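Local coordinates for protein GMP reductase (Trypanosoma brucei brucei, PDB 6JIG) that probably catalyses the NADPH-dependent deamination of GMP to IMP, and binds guanine nucleotides in a CBS module through which it is allosterically regulated, with changes of oligomeric state, at residues Q95-E100 / V213-N218. The protein carries 1 engineered substitution. Residues are numbered along the deposited sequence; the frame is centred on the assembly and turned at random.
Sequences QSFLIE and VKLRKN. With 5GP (guanosine-5'-monophosphate), chain C.
Gln95 OE1 is hydrogen-bonded by Arg68 NE, and Lys214 approaches the same oxygen from the helix 209-216 without bonding to it: NZ stops 3.8 Å from OE1. What the lysine offers the amide is mainly its aliphatic part. Its CD sits 3.8 Å from Gln95 NE2, and about as far from OE1 and the amide carbon, and the two side chains pass at a slant. The glutamine reaches over because CG lies between its backbone N and carbonyl carbon (chi1 57°), with the chain extended beyond. Lys214 bends only at its end (chi4 149°), which brings NZ to 3.7 Å from O3' of the bound GMP, beyond hydrogen-bonding distance, though its charge may still be felt there. Leu215 CD1 comes in obliquely to the Phe97 ring, 3.5 Å from Phe97 CD1, and Leu179 of the helix 179-189 touches both side chains. Ser96 OG bonds to Leu98 O across Phe97, at 3.0 Å and from well above the carbonyl plane. Ile99 then sets its CD1 3.4 Å from the ribose O2' and its CG2 against the purine. With Phe97 and Leu215 as apolar packing beside them, Gln95, Ser96, Ile99 and Lys214 join Asp211, which bonds to the nucleotide, in the guanine nucleotide pocket of the paired CBS motifs, the allosteric module inserted in the TIM-barrel enzyme.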
loop_
_atom_site.group_PDB
_atom_site.type_symbol
_atom_site.label_atom_id
_atom_site.label_comp_id
_atom_site.label_asym_id
_atom_site.label_seq_id
_atom_site.Cartn_x
_atom_site.Cartn_y
_atom_site.Cartn_z
ATOM N N GLN A 95 41.818 -11.402 -26.493
ATOM C CA GLN A 95 42.957 -12.269 -26.230
ATOM C C GLN A 95 43.215 -13.110 -27.472
ATOM O O GLN A 95 42.355 -13.238 -28.342
ATOM C CB GLN A 95 42.721 -13.162 -25.007
ATOM C CG GLN A 95 41.486 -14.036 -25.112
ATOM C CD GLN A 95 41.046 -14.542 -23.761
ATOM O OE1 GLN A 95 40.556 -13.769 -22.924
ATOM N NE2 GLN A 95 41.251 -15.830 -23.517
ATOM N N SER A 96 44.413 -13.685 -27.541
ATOM C CA SER A 96 44.804 -14.488 -28.692
ATOM C C SER A 96 46.022 -15.312 -28.296
ATOM O O SER A 96 46.561 -15.156 -27.204
ATOM C CB SER A 96 45.110 -13.606 -29.909
ATOM O OG SER A 96 45.178 -14.381 -31.091
ATOM N N PHE A 97 46.454 -16.199 -29.186
ATOM C CA PHE A 97 47.762 -16.829 -28.991
ATOM C C PHE A 97 48.775 -16.008 -29.779
ATOM O O PHE A 97 49.602 -15.300 -29.197
ATOM C CB PHE A 97 47.759 -18.300 -29.401
ATOM C CG PHE A 97 49.098 -18.962 -29.210
ATOM C CD1 PHE A 97 49.714 -18.943 -27.969
ATOM C CD2 PHE A 97 49.754 -19.563 -30.270
ATOM C CE1 PHE A 97 50.969 -19.531 -27.775
ATOM C CE2 PHE A 97 51.003 -20.156 -30.083
ATOM C CZ PHE A 97 51.604 -20.138 -28.829
ATOM N N LEU A 98 48.690 -16.058 -31.103
ATOM C CA LEU A 98 49.461 -15.170 -31.967
ATOM C C LEU A 98 48.619 -13.931 -32.245
ATOM O O LEU A 98 47.564 -14.020 -32.881
ATOM C CB LEU A 98 49.839 -15.865 -33.272
ATOM C CG LEU A 98 50.684 -17.140 -33.208
ATOM C CD1 LEU A 98 51.058 -17.562 -34.627
ATOM C CD2 LEU A 98 51.925 -16.931 -32.386
ATOM N N ILE A 99 49.070 -12.779 -31.759
ATOM C CA ILE A 99 48.372 -11.526 -32.036
ATOM C C ILE A 99 48.737 -11.073 -33.442
ATOM O O ILE A 99 49.905 -10.779 -33.727
ATOM C CB ILE A 99 48.722 -10.448 -31.001
ATOM C CG1 ILE A 99 48.415 -10.943 -29.590
ATOM C CG2 ILE A 99 47.958 -9.165 -31.300
ATOM C CD1 ILE A 99 49.082 -10.112 -28.494
ATOM N N GLU A 100 47.740 -11.013 -34.323
ATOM C CA GLU A 100 47.967 -10.495 -35.659
ATOM C C GLU A 100 47.899 -8.976 -35.631
ATOM O O GLU A 100 47.181 -8.382 -34.822
ATOM C CB GLU A 100 46.944 -11.061 -36.646
ATOM C CG GLU A 100 47.073 -12.564 -36.880
ATOM C CD GLU A 100 46.259 -13.055 -38.079
ATOM O OE1 GLU A 100 45.522 -12.244 -38.682
ATOM O OE2 GLU A 100 46.358 -14.257 -38.413
ATOM N N VAL A 213 49.617 -17.247 -20.025
ATOM C CA VAL A 213 49.088 -17.643 -18.721
ATOM C C VAL A 213 47.647 -18.125 -18.850
ATOM O O VAL A 213 47.271 -19.160 -18.289
ATOM C CB VAL A 213 49.213 -16.476 -17.723
ATOM C CG1 VAL A 213 48.304 -16.689 -16.515
ATOM C CG2 VAL A 213 50.653 -16.324 -17.287
ATOM N N LYS A 214 46.823 -17.394 -19.601
ATOM C CA LYS A 214 45.432 -17.800 -19.786
ATOM C C LYS A 214 45.336 -19.176 -20.442
ATOM O O LYS A 214 44.538 -20.021 -20.021
ATOM C CB LYS A 214 44.685 -16.763 -20.625
ATOM C CG LYS A 214 44.346 -15.473 -19.894
ATOM C CD LYS A 214 43.663 -14.490 -20.839
ATOM C CE LYS A 214 43.368 -13.153 -20.155
ATOM N NZ LYS A 214 43.420 -12.035 -21.154
ATOM N N LEU A 215 46.130 -19.408 -21.494
ATOM C CA LEU A 215 46.068 -20.680 -22.211
ATOM C C LEU A 215 46.599 -21.831 -21.368
ATOM O O LEU A 215 46.190 -22.984 -21.560
ATOM C CB LEU A 215 46.844 -20.574 -23.519
ATOM C CG LEU A 215 46.146 -19.656 -24.516
ATOM C CD1 LEU A 215 47.101 -19.179 -25.593
ATOM C CD2 LEU A 215 44.945 -20.374 -25.122
ATOM N N ARG A 216 47.499 -21.548 -20.432
ATOM C CA ARG A 216 47.990 -22.588 -19.540
ATOM C C ARG A 216 47.019 -22.904 -18.410
ATOM O O ARG A 216 47.103 -23.989 -17.830
ATOM C CB ARG A 216 49.345 -22.182 -18.958
ATOM C CG ARG A 216 50.488 -22.277 -19.960
ATOM C CD ARG A 216 51.762 -21.639 -19.427
ATOM N NE ARG A 216 51.989 -21.929 -18.011
ATOM C CZ ARG A 216 52.699 -22.959 -17.559
ATOM N NH1 ARG A 216 53.254 -23.808 -18.412
ATOM N NH2 ARG A 216 52.860 -23.138 -16.255
ATOM N N LYS A 217 46.101 -21.992 -18.087
ATOM C CA LYS A 217 45.225 -22.161 -16.937
ATOM C C LYS A 217 44.052 -23.068 -17.286
ATOM O O LYS A 217 44.181 -23.969 -18.123
ATOM C CB LYS A 217 44.725 -20.802 -16.434
ATOM N N ASN A 218 42.903 -22.834 -16.650
ATOM C CA ASN A 218 41.710 -23.640 -16.894
ATOM C C ASN A 218 41.209 -23.378 -18.310
ATOM O O ASN A 218 40.689 -22.295 -18.600
ATOM C CB ASN A 218 40.629 -23.313 -15.866
HETATM P P 5GP C . 48.666 -6.668 -21.394
HETATM O O1P 5GP C . 49.532 -7.572 -20.547
HETATM O O2P 5GP C . 49.282 -6.261 -22.716
HETATM O O3P 5GP C . 47.816 -5.650 -20.658
HETATM O "O5'" 5GP C . 47.569 -7.640 -21.989
HETATM C "C5'" 5GP C . 47.537 -7.817 -23.385
HETATM C "C4'" 5GP C . 46.226 -8.372 -23.840
HETATM O "O4'" 5GP C . 45.762 -7.545 -24.950
HETATM C "C3'" 5GP C . 46.364 -9.792 -24.382
HETATM O "O3'" 5GP C . 45.195 -10.563 -24.100
HETATM C "C2'" 5GP C . 46.524 -9.554 -25.880
HETATM O "O2'" 5GP C . 46.199 -10.645 -26.712
HETATM C "C1'" 5GP C . 45.608 -8.349 -26.100
HETATM N N9 5GP C . 45.981 -7.586 -27.288
HETATM C C8 5GP C . 45.232 -7.507 -28.400
HETATM N N7 5GP C . 45.885 -6.786 -29.328
HETATM C C5 5GP C . 47.083 -6.431 -28.802
HETATM C C6 5GP C . 48.151 -5.697 -29.301
HETATM O O6 5GP C . 48.099 -5.231 -30.458
HETATM N N1 5GP C . 49.228 -5.499 -28.533
HETATM C C2 5GP C . 49.293 -5.990 -27.286
HETATM N N2 5GP C . 50.414 -5.758 -26.555
HETATM N N3 5GP C . 48.256 -6.712 -26.759
HETATM C C4 5GP C . 47.145 -6.941 -27.510
#